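Ro sixty-related protein, RSR (Deinococcus radiodurans, PDB 2NVO) binds small RNAs, including some that accumulate during recovery from ultraviolet irradiation, and contributes to the resistance of this bacterium to that radiation. Local coordinates at residues F57-Q62 with L513-F518; Q233-A238 with A259-A264; L287-S292 with L338-V343; R322-Q327 with A381-L386; T363-A368 with V457-V462. All coordinates share one frame; numbering follows the deposited sequence.

Contact 1 of 5, residues F57-Q62 with L513-F518; sequences FYASAQ and LDVVGF
With CG of Y58 anti to its carbonyl carbon (chi1 -71°), and CG2 of V516 likewise anti to its own carbonyl carbon, the two side chains run alongside each other on one face of the sheet. CD1 of Y58 lies 3.8 Å from V516 CB, and CE1 of Y58 reaches V516 CG2 at 4.0 Å. The phenol end continues past the valine to E501, to which Y58 OH is hydrogen-bonded, while H64 stacks on the ring. F57 and V515 occupy the other face. There the methyl CG1 of V515 sits at the edge of the F57 ring and also meets A59 CB at 4.1 Å; L50 and V525 pack around the same phenylalanine.

Between these layers the backbones run parallel and exchange three hydrogen bonds. F57 N gives to D514 O at 2.6 Å, V516 N gives to F57 O at 2.8 Å, and A59 N gives to V516 O at 3.0 Å. G517 has a positive phi (81°), and its backbone shape, which would jam a CB against the preceding carbonyl O, calls for glycine. A water lies between F518 O (2.8 Å) and S60 O, the second bond weak.

Strand 56-59, from the TROVE part of the chain, is thereby added to the edge of the VWFA-like sheet, beside strand 512-517. D514 turns its carboxylate elsewhere, to the backbone N-H groups of I504 and A505. Here the two parts of the chain are joined by three backbone hydrogen bonds, with apolar groups on both faces and most of the touching residues buried.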
# COMPACT_ATOMS: atom_id res chain seq x y z
N PHE A 57 -5.56 7.73 9.24
CA PHE A 57 -5.18 7.04 8.01
C PHE A 57 -6.42 6.39 7.38
O PHE A 57 -7.01 5.48 7.96
CB PHE A 57 -4.11 5.98 8.27
CG PHE A 57 -3.63 5.29 7.02
CD1 PHE A 57 -3.05 6.01 5.99
CD2 PHE A 57 -3.73 3.92 6.89
CE1 PHE A 57 -2.61 5.39 4.83
CE2 PHE A 57 -3.29 3.28 5.74
CZ PHE A 57 -2.73 4.02 4.70
N TYR A 58 -6.80 6.86 6.20
CA TYR A 58 -7.87 6.24 5.45
C TYR A 58 -7.25 5.13 4.62
O TYR A 58 -6.58 5.38 3.62
CB TYR A 58 -8.58 7.25 4.56
CG TYR A 58 -9.42 8.23 5.36
CD1 TYR A 58 -10.67 7.87 5.84
CD2 TYR A 58 -8.95 9.50 5.64
CE1 TYR A 58 -11.44 8.76 6.57
CE2 TYR A 58 -9.70 10.39 6.37
CZ TYR A 58 -10.95 10.02 6.83
OH TYR A 58 -11.70 10.91 7.55
N ALA A 59 -7.45 3.90 5.08
CA ALA A 59 -6.69 2.76 4.62
C ALA A 59 -7.61 2.16 3.62
O ALA A 59 -8.46 1.34 3.97
CB ALA A 59 -6.43 1.79 5.75
N SER A 60 -7.45 2.58 2.38
CA SER A 60 -8.65 2.72 1.60
C SER A 60 -8.86 2.00 0.29
O SER A 60 -8.08 1.16 -0.16
CB SER A 60 -9.00 4.20 1.46
OG SER A 60 -9.81 4.60 2.54
N ALA A 61 -9.95 2.45 -0.31
CA ALA A 61 -10.81 1.67 -1.15
C ALA A 61 -12.02 2.58 -1.12
O ALA A 61 -13.15 2.19 -1.43
CB ALA A 61 -11.13 0.35 -0.48
N GLN A 62 -11.75 3.82 -0.71
CA GLN A 62 -12.71 4.91 -0.81
C GLN A 62 -12.09 6.02 -1.66
O GLN A 62 -11.04 5.83 -2.27
CB GLN A 62 -13.06 5.47 0.57
CG GLN A 62 -14.56 5.73 0.81
CD GLN A 62 -15.25 6.45 -0.34
OE1 GLN A 62 -15.28 5.97 -1.48
NE2 GLN A 62 -15.84 7.60 -0.05
N LEU A 513 -3.66 8.11 16.58
CA LEU A 513 -3.87 7.80 15.17
C LEU A 513 -5.16 6.99 15.02
O LEU A 513 -5.35 6.02 15.74
CB LEU A 513 -2.71 6.95 14.64
CG LEU A 513 -2.87 6.48 13.19
CD1 LEU A 513 -2.75 7.67 12.28
CD2 LEU A 513 -1.83 5.41 12.83
N ASP A 514 -6.02 7.40 14.10
CA ASP A 514 -7.20 6.63 13.73
C ASP A 514 -6.93 5.99 12.38
O ASP A 514 -6.50 6.67 11.43
CB ASP A 514 -8.43 7.55 13.58
CG ASP A 514 -8.96 8.05 14.91
OD1 ASP A 514 -8.57 7.52 15.98
OD2 ASP A 514 -9.79 8.97 14.89
N VAL A 515 -7.16 4.69 12.28
CA VAL A 515 -7.06 3.97 11.02
C VAL A 515 -8.47 3.58 10.65
O VAL A 515 -9.12 2.78 11.34
CB VAL A 515 -6.23 2.70 11.17
CG1 VAL A 515 -6.18 1.91 9.83
CG2 VAL A 515 -4.82 3.03 11.70
N VAL A 516 -8.95 4.15 9.55
CA VAL A 516 -10.32 3.95 9.11
C VAL A 516 -10.29 2.93 7.97
O VAL A 516 -9.78 3.21 6.89
CB VAL A 516 -10.93 5.28 8.62
CG1 VAL A 516 -12.41 5.09 8.25
CG2 VAL A 516 -10.79 6.34 9.70
N GLY A 517 -10.85 1.76 8.22
CA GLY A 517 -10.72 0.65 7.30
C GLY A 517 -9.39 -0.05 7.49
O GLY A 517 -8.71 0.12 8.50
N PHE A 518 -9.03 -0.86 6.51
CA PHE A 518 -7.75 -1.54 6.54
C PHE A 518 -7.34 -1.83 5.12
O PHE A 518 -8.18 -1.90 4.23
CB PHE A 518 -7.81 -2.84 7.34
CG PHE A 518 -6.59 -3.09 8.19
CD1 PHE A 518 -6.24 -2.21 9.18
CD2 PHE A 518 -5.81 -4.24 8.01
CE1 PHE A 518 -5.11 -2.44 9.99
CE2 PHE A 518 -4.69 -4.48 8.83
CZ PHE A 518 -4.35 -3.58 9.81
O HOH W 1 -9.02 -1.18 1.67

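Contact 2 of 5, residues Q233-A238 with A259-A264; sequences QTDAAA and AEVYRA
D235 reaches from the first turn of helix 235-245 to the N-terminal turn of helix 259-266, where E260 and V261 receive it. From CB the chain leaves with CG anti to the backbone N (chi1 169°), which carries the carboxylate carbon to 3.9 Å from E260 N. Its two oxygens then divide the work. OD2 accepts from E260 N at 3.2 Å through its syn lone pair and also lies 3.4 Å from E260 CB, whose side chain crosses that of D235 at about a right angle. OD1 has its main partner in G258 N, just ahead of the helix, and takes a weak, bent bond from V261 N at 3.1 Å; it also lies against V261 CG2, at a doubtfully short distance. The start of that helix would be expected to favour the negative charge.

E260 brings a second carboxylate nearby, its OE2 5.0 Å from D235 OD2, but it bends away at chi2 and forms a salt bridge to R263 NH1 at 2.7 Å. One turn further along helix 235-245, A238 CB rests on V261 CG2 at 3.9 Å, and M242 extends this apolar side. The start of helix 235-245 itself has T234 as its N-cap, with OG1 accepting weakly from A236 N. Two consecutive helices joined by a loop of some 13 residues and packed in this way fit the HEAT-like helical repeats of the TROVE horseshoe, here within a region that by similarity binds RNA.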
# COMPACT_ATOMS: atom_id res chain seq x y z
N GLN A 233 -5.28 -12.28 -30.99
CA GLN A 233 -6.41 -13.12 -31.39
C GLN A 233 -6.34 -14.55 -30.84
O GLN A 233 -7.37 -15.19 -30.61
CB GLN A 233 -6.57 -13.13 -32.92
N THR A 234 -5.13 -15.04 -30.61
CA THR A 234 -4.96 -16.38 -30.04
C THR A 234 -4.09 -16.41 -28.79
O THR A 234 -3.07 -15.72 -28.70
CB THR A 234 -4.40 -17.37 -31.07
OG1 THR A 234 -4.35 -18.68 -30.49
CG2 THR A 234 -3.01 -16.97 -31.49
N ASP A 235 -4.51 -17.24 -27.83
CA ASP A 235 -3.77 -17.45 -26.59
C ASP A 235 -2.34 -17.92 -26.86
O ASP A 235 -1.41 -17.52 -26.17
CB ASP A 235 -4.51 -18.48 -25.73
CG ASP A 235 -3.69 -18.97 -24.56
OD1 ASP A 235 -3.19 -18.13 -23.79
OD2 ASP A 235 -3.56 -20.21 -24.40
N ALA A 236 -2.18 -18.75 -27.89
CA ALA A 236 -0.88 -19.33 -28.23
C ALA A 236 0.10 -18.34 -28.85
O ALA A 236 1.27 -18.29 -28.46
CB ALA A 236 -1.07 -20.53 -29.16
N ALA A 237 -0.36 -17.55 -29.82
CA ALA A 237 0.52 -16.55 -30.44
C ALA A 237 0.92 -15.51 -29.41
O ALA A 237 2.07 -15.08 -29.38
CB ALA A 237 -0.16 -15.88 -31.62
N ALA A 238 -0.04 -15.11 -28.59
CA ALA A 238 0.24 -14.18 -27.50
C ALA A 238 1.34 -14.75 -26.61
O ALA A 238 2.34 -14.08 -26.35
CB ALA A 238 -1.03 -13.93 -26.69
N ALA A 259 -4.55 -20.42 -20.82
CA ALA A 259 -3.58 -21.22 -20.08
C ALA A 259 -2.14 -20.87 -20.44
O ALA A 259 -1.34 -20.56 -19.57
CB ALA A 259 -3.83 -22.71 -20.31
N GLU A 260 -1.83 -20.89 -21.74
CA GLU A 260 -0.45 -20.68 -22.17
C GLU A 260 0.05 -19.29 -21.85
O GLU A 260 1.25 -19.07 -21.64
CB GLU A 260 -0.29 -20.98 -23.67
CG GLU A 260 -0.80 -22.35 -24.08
CD GLU A 260 -0.35 -23.44 -23.13
OE1 GLU A 260 0.81 -23.38 -22.65
OE2 GLU A 260 -1.15 -24.36 -22.85
N VAL A 261 -0.88 -18.34 -21.80
CA VAL A 261 -0.54 -16.96 -21.46
C VAL A 261 -0.21 -16.84 -19.98
O VAL A 261 0.72 -16.15 -19.59
CB VAL A 261 -1.69 -16.00 -21.82
CG1 VAL A 261 -1.61 -14.72 -21.01
CG2 VAL A 261 -1.67 -15.69 -23.32
N TYR A 262 -0.97 -17.54 -19.14
CA TYR A 262 -0.72 -17.50 -17.71
C TYR A 262 0.47 -18.38 -17.32
O TYR A 262 1.34 -17.96 -16.56
CB TYR A 262 -1.98 -17.82 -16.91
CG TYR A 262 -2.74 -16.56 -16.61
CD1 TYR A 262 -2.18 -15.60 -15.77
CD2 TYR A 262 -3.95 -16.28 -17.21
CE1 TYR A 262 -2.83 -14.42 -15.50
CE2 TYR A 262 -4.62 -15.09 -16.94
CZ TYR A 262 -4.04 -14.17 -16.09
OH TYR A 262 -4.67 -12.98 -15.81
N ARG A 263 0.50 -19.58 -17.87
CA ARG A 263 1.67 -20.45 -17.79
C ARG A 263 2.92 -19.62 -18.04
O ARG A 263 3.89 -19.67 -17.28
CB ARG A 263 1.55 -21.56 -18.83
CG ARG A 263 2.43 -22.76 -18.59
CD ARG A 263 1.86 -23.96 -19.30
NE ARG A 263 0.72 -24.54 -18.59
CZ ARG A 263 -0.25 -25.22 -19.19
NH1 ARG A 263 -0.23 -25.37 -20.50
NH2 ARG A 263 -1.26 -25.72 -18.49
N ALA A 264 2.88 -18.83 -19.11
CA ALA A 264 4.02 -18.03 -19.51
C ALA A 264 4.31 -16.93 -18.50
O ALA A 264 5.47 -16.60 -18.24
CB ALA A 264 3.79 -17.43 -20.90

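Contact 3 of 5, residues L287-S292 with L338-V343; sequences LTPNDS and LPVPRV
P289 and L338 meet most closely: the ring carbon CG of P289 presses on L338 CD2 at 3.4 Å, tighter than usual van der Waals contact, and the two side chains cross at about a right angle. Next to them V340 pushes one methyl at the backbone of the turn. This is CG2, which stands anti to the carbonyl carbon of V340, beside its backbone N, and in that position lies 3.5 Å from P289 N and 3.6 Å from T288 C. The same methyl faces the CD atom of P289, and L287 CG lies 4.4 Å from V340 CG2. Deeper still, L287 CD1 approaches V343 CG2 at 4.3 Å.

A polar link runs beside this packing. One water donates to L287 O at 2.7 Å and to L338 O at 2.8 Å, joining the two backbones where no direct hydrogen bond forms. A second water bridges S292 O and R342 NH1.

In the outer shell, a type I turn from T288 to D291, closed by D291 N to T288 O at 2.9 Å, sets P289 at its second position, ahead of helix 292-302. V340 stands at the N-cap position of helix 341-354, and its backbone N is hydrogen-bonded to the hydroxyl of Y325, whose side chain also touches L287, P339 and V343. Direct contact between the two segments is therefore apolar, the prolyl turn fitting against leucine and valine, and water supplies the polar connection between them.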
# COMPACT_ATOMS: atom_id res chain seq x y z
N LEU A 287 -3.82 -24.53 -12.93
CA LEU A 287 -3.60 -24.98 -11.55
C LEU A 287 -4.81 -25.77 -11.05
O LEU A 287 -5.78 -25.19 -10.56
CB LEU A 287 -3.35 -23.74 -10.68
CG LEU A 287 -2.88 -23.79 -9.22
CD1 LEU A 287 -1.54 -24.53 -9.05
CD2 LEU A 287 -2.75 -22.36 -8.72
N THR A 288 -4.76 -27.09 -11.19
CA THR A 288 -5.90 -27.95 -10.87
C THR A 288 -5.50 -29.13 -10.00
O THR A 288 -4.38 -29.61 -10.08
CB THR A 288 -6.57 -28.48 -12.16
OG1 THR A 288 -5.79 -29.55 -12.72
CG2 THR A 288 -6.71 -27.36 -13.18
N PRO A 289 -6.44 -29.62 -9.18
CA PRO A 289 -6.24 -30.64 -8.15
C PRO A 289 -5.66 -31.97 -8.64
O PRO A 289 -5.23 -32.78 -7.82
CB PRO A 289 -7.66 -30.86 -7.60
CG PRO A 289 -8.55 -30.31 -8.67
CD PRO A 289 -7.82 -29.12 -9.16
N ASN A 290 -5.64 -32.20 -9.95
CA ASN A 290 -5.11 -33.45 -10.47
C ASN A 290 -3.87 -33.25 -11.36
O ASN A 290 -3.46 -34.18 -12.05
CB ASN A 290 -6.20 -34.24 -11.21
CG ASN A 290 -7.20 -34.91 -10.27
OD1 ASN A 290 -6.82 -35.67 -9.36
ND2 ASN A 290 -8.48 -34.64 -10.48
N ASP A 291 -3.30 -32.05 -11.32
CA ASP A 291 -2.12 -31.70 -12.13
C ASP A 291 -0.89 -31.37 -11.27
O ASP A 291 -0.43 -30.21 -11.19
CB ASP A 291 -2.43 -30.53 -13.06
CG ASP A 291 -1.21 -30.05 -13.79
OD1 ASP A 291 -0.25 -30.83 -13.89
OD2 ASP A 291 -1.19 -28.90 -14.27
N SER A 292 -0.33 -32.41 -10.66
CA SER A 292 0.64 -32.25 -9.59
C SER A 292 1.91 -31.45 -9.86
O SER A 292 2.42 -30.81 -8.94
CB SER A 292 1.00 -33.61 -9.00
OG SER A 292 -0.13 -34.16 -8.33
N LEU A 338 -11.16 -24.09 -9.52
CA LEU A 338 -11.23 -25.09 -8.48
C LEU A 338 -9.99 -25.03 -7.59
O LEU A 338 -8.92 -25.53 -7.97
CB LEU A 338 -11.38 -26.49 -9.08
CG LEU A 338 -11.44 -27.62 -8.05
CD1 LEU A 338 -12.52 -27.34 -7.02
CD2 LEU A 338 -11.68 -28.96 -8.73
N PRO A 339 -10.13 -24.42 -6.40
CA PRO A 339 -9.01 -24.23 -5.48
C PRO A 339 -8.36 -25.57 -5.17
O PRO A 339 -9.07 -26.51 -4.81
CB PRO A 339 -9.69 -23.69 -4.21
CG PRO A 339 -11.00 -23.10 -4.69
CD PRO A 339 -11.42 -23.98 -5.82
N VAL A 340 -7.04 -25.65 -5.32
CA VAL A 340 -6.31 -26.85 -4.93
C VAL A 340 -5.99 -26.81 -3.45
O VAL A 340 -5.30 -25.91 -3.00
CB VAL A 340 -4.96 -26.95 -5.69
CG1 VAL A 340 -4.22 -28.18 -5.22
CG2 VAL A 340 -5.19 -26.97 -7.19
N PRO A 341 -6.48 -27.80 -2.70
CA PRO A 341 -6.36 -27.81 -1.23
C PRO A 341 -4.93 -27.65 -0.74
O PRO A 341 -4.68 -26.85 0.16
CB PRO A 341 -6.91 -29.18 -0.85
CG PRO A 341 -7.90 -29.49 -1.93
CD PRO A 341 -7.26 -28.95 -3.19
N ARG A 342 -3.99 -28.39 -1.31
CA ARG A 342 -2.61 -28.32 -0.81
C ARG A 342 -1.96 -26.96 -1.10
O ARG A 342 -0.97 -26.61 -0.47
CB ARG A 342 -1.77 -29.50 -1.35
CG ARG A 342 -2.01 -30.81 -0.59
CD ARG A 342 -1.26 -32.01 -1.20
NE ARG A 342 0.18 -31.87 -1.03
CZ ARG A 342 1.01 -31.51 -2.00
NH1 ARG A 342 0.54 -31.29 -3.22
NH2 ARG A 342 2.31 -31.40 -1.76
N VAL A 343 -2.52 -26.20 -2.04
CA VAL A 343 -2.04 -24.84 -2.29
C VAL A 343 -2.59 -23.93 -1.19
O VAL A 343 -1.87 -23.12 -0.63
CB VAL A 343 -2.47 -24.30 -3.69
CG1 VAL A 343 -2.15 -22.83 -3.83
CG2 VAL A 343 -1.77 -25.09 -4.81
O HOH W 2 -7.04 -23.66 -8.78
O HOH W 3 1.67 -31.75 -6.12

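Contact 4 of 5, residues R322-Q327 with A381-L386; sequences RLVYAQ and AGVPGL
L323 extends from helix 315-326 over the turn V383-L386. Its CG is anti to the carbonyl carbon (chi1 -65°) and the chain then runs on extended (chi2 168°), which takes CD1 to 3.7 Å from L386 CB and 3.9 Å from V383 CG1. The leucine crosses L386 at about a right angle, and its CB lies 3.5 Å from P384 O. Four residues on, Q327 folds back at chi2 (-65°) and lies against the proline ring: CG of Q327 meets P384 CG at 3.7 Å while NE2 of Q327 comes to 3.9 Å from P384 CB. The glutamine and the proline ring run antiparallel where they overlap. Between L323 and Q327 in the chain, V324 touches the same ring, its CG2 reaching P384 CD at 4.2 Å.

P384 is the second residue of a type II turn, closed by L386 N to V383 O at 3.0 Å. G385 occupies its third position with the positive phi common there, and its N is hydrogen-bonded to D379 OD1. Apolar packing of this kind brings a TROVE helix against the loop between strand 364-369 and helix 388-402 of the VWFA-like domain, part of the domain interface that closes the horseshoe into a ring.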
# COMPACT_ATOMS: atom_id res chain seq x y z
N ARG A 322 -4.76 -16.49 0.39
CA ARG A 322 -5.46 -17.72 0.69
C ARG A 322 -6.97 -17.55 0.63
O ARG A 322 -7.67 -18.35 0.01
CB ARG A 322 -5.09 -18.25 2.07
CG ARG A 322 -5.94 -19.45 2.45
CD ARG A 322 -5.35 -20.26 3.56
NE ARG A 322 -5.38 -19.59 4.85
CZ ARG A 322 -6.47 -19.41 5.59
NH1 ARG A 322 -7.65 -19.82 5.16
NH2 ARG A 322 -6.37 -18.82 6.78
N LEU A 323 -7.48 -16.51 1.27
CA LEU A 323 -8.93 -16.29 1.31
C LEU A 323 -9.45 -16.03 -0.09
O LEU A 323 -10.44 -16.60 -0.49
CB LEU A 323 -9.28 -15.12 2.25
CG LEU A 323 -8.95 -15.35 3.74
CD1 LEU A 323 -9.03 -14.06 4.58
CD2 LEU A 323 -9.81 -16.44 4.33
N VAL A 324 -8.78 -15.16 -0.84
CA VAL A 324 -9.19 -14.83 -2.21
C VAL A 324 -9.22 -16.09 -3.08
O VAL A 324 -10.19 -16.37 -3.80
CB VAL A 324 -8.25 -13.80 -2.86
CG1 VAL A 324 -8.54 -13.68 -4.37
CG2 VAL A 324 -8.42 -12.44 -2.19
N TYR A 325 -8.13 -16.86 -2.99
CA TYR A 325 -8.00 -18.07 -3.77
C TYR A 325 -9.01 -19.14 -3.39
O TYR A 325 -9.57 -19.81 -4.25
CB TYR A 325 -6.56 -18.62 -3.65
CG TYR A 325 -6.34 -19.94 -4.36
CD1 TYR A 325 -6.49 -20.04 -5.73
CD2 TYR A 325 -5.98 -21.08 -3.65
CE1 TYR A 325 -6.29 -21.26 -6.39
CE2 TYR A 325 -5.79 -22.29 -4.28
CZ TYR A 325 -5.94 -22.37 -5.65
OH TYR A 325 -5.74 -23.57 -6.27
N ALA A 326 -9.27 -19.30 -2.10
CA ALA A 326 -10.12 -20.39 -1.64
C ALA A 326 -11.58 -20.20 -2.05
O ALA A 326 -12.37 -21.14 -1.98
CB ALA A 326 -10.00 -20.59 -0.13
N GLN A 327 -11.92 -19.00 -2.49
CA GLN A 327 -13.29 -18.70 -2.91
C GLN A 327 -13.64 -19.43 -4.20
O GLN A 327 -14.79 -19.85 -4.39
CB GLN A 327 -13.47 -17.19 -3.12
CG GLN A 327 -13.66 -16.42 -1.84
CD GLN A 327 -14.95 -16.82 -1.15
OE1 GLN A 327 -15.95 -17.08 -1.81
NE2 GLN A 327 -14.92 -16.88 0.18
N ALA A 381 -11.04 -4.92 4.13
CA ALA A 381 -10.25 -4.55 2.95
C ALA A 381 -10.79 -5.18 1.67
O ALA A 381 -10.05 -5.41 0.72
CB ALA A 381 -8.75 -4.95 3.16
N GLY A 382 -12.09 -5.47 1.66
CA GLY A 382 -12.71 -6.14 0.54
C GLY A 382 -12.28 -7.58 0.34
O GLY A 382 -12.58 -8.18 -0.69
N VAL A 383 -11.58 -8.15 1.33
CA VAL A 383 -11.12 -9.53 1.22
C VAL A 383 -12.18 -10.51 1.69
O VAL A 383 -12.54 -10.50 2.85
CB VAL A 383 -9.80 -9.74 2.00
CG1 VAL A 383 -9.37 -11.21 1.95
CG2 VAL A 383 -8.72 -8.82 1.43
N PRO A 384 -12.70 -11.36 0.79
CA PRO A 384 -13.83 -12.22 1.14
C PRO A 384 -13.49 -13.14 2.31
O PRO A 384 -12.53 -13.90 2.23
CB PRO A 384 -14.03 -13.06 -0.12
CG PRO A 384 -12.66 -13.08 -0.75
CD PRO A 384 -12.18 -11.68 -0.56
N GLY A 385 -14.26 -13.08 3.38
CA GLY A 385 -14.02 -13.92 4.53
C GLY A 385 -13.02 -13.37 5.53
O GLY A 385 -12.85 -13.95 6.60
N LEU A 386 -12.37 -12.25 5.23
CA LEU A 386 -11.42 -11.70 6.22
C LEU A 386 -12.22 -10.90 7.26
O LEU A 386 -12.41 -9.71 7.11
CB LEU A 386 -10.38 -10.79 5.55
CG LEU A 386 -9.31 -10.20 6.51
CD1 LEU A 386 -8.61 -11.29 7.28
CD2 LEU A 386 -8.29 -9.34 5.76

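Contact 5 of 5, residues T363-A368 with V457-V462; sequences TRHLLA and VDTFVV
R364 O is gripped by two backbone N-H groups, D458 N at 2.9 Å and T459 N at 3.0 Å, at one end of two neighbouring parallel strands of the VWFA-like sheet. The D458 side chain adds a bond in the other direction: OD2 accepts from R364 N at 2.9 Å on its anti side, 17° out of the carboxylate plane, in a nearly straight bond. The guanidinium of R364 turns elsewhere, to a salt bridge with D405. Beside this, T363 OG1 and T459 OG1 share a hydrogen bond of 2.8 Å.

Further along, L366 N to T459 O, V461 N to L366 O and A368 N to V461 O continue the parallel pairing. On the face bearing L366 and A368, L366 CD2 leans obliquely on the F460 ring, 3.6 Å from its CE1, packed against helix 445-452. V462 on this face lies near T441, which by similarity binds the metal of the MIDAS-like site; the calcium ion is bound by S372, S374 and E467. On the other face L367 lies alongside V461, and T459 makes a CH-pi contact, its CB 3.8 Å from the centre of the H365 ring and only 5° off the ring normal.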
# COMPACT_ATOMS: atom_id res chain seq x y z
N THR A 363 8.32 -1.60 20.37
CA THR A 363 7.72 -0.91 21.50
C THR A 363 6.85 -1.92 22.23
O THR A 363 6.53 -2.99 21.69
CB THR A 363 6.85 0.29 21.06
OG1 THR A 363 5.70 -0.19 20.35
CG2 THR A 363 7.63 1.26 20.16
N ARG A 364 6.49 -1.59 23.46
CA ARG A 364 5.69 -2.48 24.27
C ARG A 364 4.23 -2.17 23.99
O ARG A 364 3.78 -1.06 24.20
CB ARG A 364 6.03 -2.33 25.75
CG ARG A 364 7.52 -2.57 26.02
CD ARG A 364 7.89 -2.21 27.43
NE ARG A 364 6.93 -2.79 28.36
CZ ARG A 364 6.96 -4.05 28.79
NH1 ARG A 364 7.91 -4.89 28.39
NH2 ARG A 364 6.02 -4.46 29.64
N HIS A 365 3.51 -3.17 23.50
CA HIS A 365 2.14 -2.97 23.00
C HIS A 365 1.13 -3.55 23.95
O HIS A 365 1.39 -4.59 24.56
CB HIS A 365 1.98 -3.67 21.63
CG HIS A 365 2.59 -2.92 20.49
ND1 HIS A 365 1.87 -2.56 19.37
CD2 HIS A 365 3.85 -2.47 20.29
CE1 HIS A 365 2.66 -1.90 18.53
NE2 HIS A 365 3.87 -1.84 19.07
N LEU A 366 -0.02 -2.90 24.07
CA LEU A 366 -1.19 -3.50 24.69
C LEU A 366 -2.28 -3.44 23.62
O LEU A 366 -2.65 -2.36 23.17
CB LEU A 366 -1.63 -2.71 25.92
CG LEU A 366 -2.79 -3.27 26.74
CD1 LEU A 366 -2.46 -4.62 27.27
CD2 LEU A 366 -3.18 -2.33 27.91
N LEU A 367 -2.77 -4.60 23.21
CA LEU A 367 -3.76 -4.70 22.13
C LEU A 367 -5.09 -4.99 22.80
O LEU A 367 -5.20 -5.94 23.55
CB LEU A 367 -3.40 -5.81 21.14
CG LEU A 367 -2.65 -5.50 19.84
CD1 LEU A 367 -1.36 -4.74 20.10
CD2 LEU A 367 -2.39 -6.78 19.03
N ALA A 368 -6.07 -4.13 22.57
CA ALA A 368 -7.39 -4.30 23.16
C ALA A 368 -8.36 -4.62 22.00
O ALA A 368 -8.59 -3.79 21.14
CB ALA A 368 -7.79 -3.04 23.87
N VAL A 457 3.35 0.64 29.17
CA VAL A 457 2.91 0.45 27.79
C VAL A 457 3.36 1.63 26.94
O VAL A 457 3.16 2.77 27.33
CB VAL A 457 1.36 0.35 27.72
CG1 VAL A 457 0.85 0.30 26.25
CG2 VAL A 457 0.88 -0.88 28.52
N ASP A 458 3.98 1.36 25.80
CA ASP A 458 4.34 2.41 24.87
C ASP A 458 3.21 2.68 23.86
O ASP A 458 2.92 3.83 23.53
CB ASP A 458 5.59 2.01 24.07
CG ASP A 458 6.80 1.80 24.95
OD1 ASP A 458 7.04 2.68 25.80
OD2 ASP A 458 7.48 0.77 24.79
N THR A 459 2.61 1.60 23.35
CA THR A 459 1.65 1.72 22.24
C THR A 459 0.37 0.97 22.56
O THR A 459 0.40 -0.23 22.78
CB THR A 459 2.25 1.09 20.98
OG1 THR A 459 3.60 1.54 20.81
CG2 THR A 459 1.40 1.45 19.75
N PHE A 460 -0.75 1.68 22.63
CA PHE A 460 -2.05 1.03 22.83
C PHE A 460 -2.68 0.87 21.44
O PHE A 460 -2.62 1.80 20.65
CB PHE A 460 -2.96 1.92 23.69
CG PHE A 460 -2.54 2.00 25.14
CD1 PHE A 460 -3.06 1.11 26.07
CD2 PHE A 460 -1.64 2.96 25.57
CE1 PHE A 460 -2.68 1.19 27.41
CE2 PHE A 460 -1.27 3.06 26.91
CZ PHE A 460 -1.77 2.17 27.82
N VAL A 461 -3.23 -0.30 21.13
CA VAL A 461 -3.92 -0.48 19.84
C VAL A 461 -5.28 -1.10 20.09
O VAL A 461 -5.39 -2.15 20.71
CB VAL A 461 -3.15 -1.39 18.85
CG1 VAL A 461 -3.88 -1.41 17.50
CG2 VAL A 461 -1.73 -0.89 18.65
N VAL A 462 -6.33 -0.44 19.61
CA VAL A 462 -7.67 -0.97 19.76
C VAL A 462 -8.13 -1.49 18.41
O VAL A 462 -8.02 -0.79 17.41
CB VAL A 462 -8.65 0.13 20.24
CG1 VAL A 462 -10.14 -0.39 20.14
CG2 VAL A 462 -8.29 0.55 21.66

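From the N terminus, the chain enters contact 1 at 57-62 and leaves it only at 513-518, so this one long loop encloses all the others and joins the start of the TROVE part to the last strand in sequence of the VWFA-like sheet. Contact 2 closes a short loop between consecutive helices and is finished before contact 3 opens. Contacts 3 and 4 cross, since 322-327 falls between the halves of contact 3; the two touch through Y325. Contact 4 links the domains and crosses contact 5, which pairs strands inside the VWFA-like sheet. F518 of contact 1 touches A381 of contact 4, whereas the centres of contacts 2 and 5 lie about 50 Å apart.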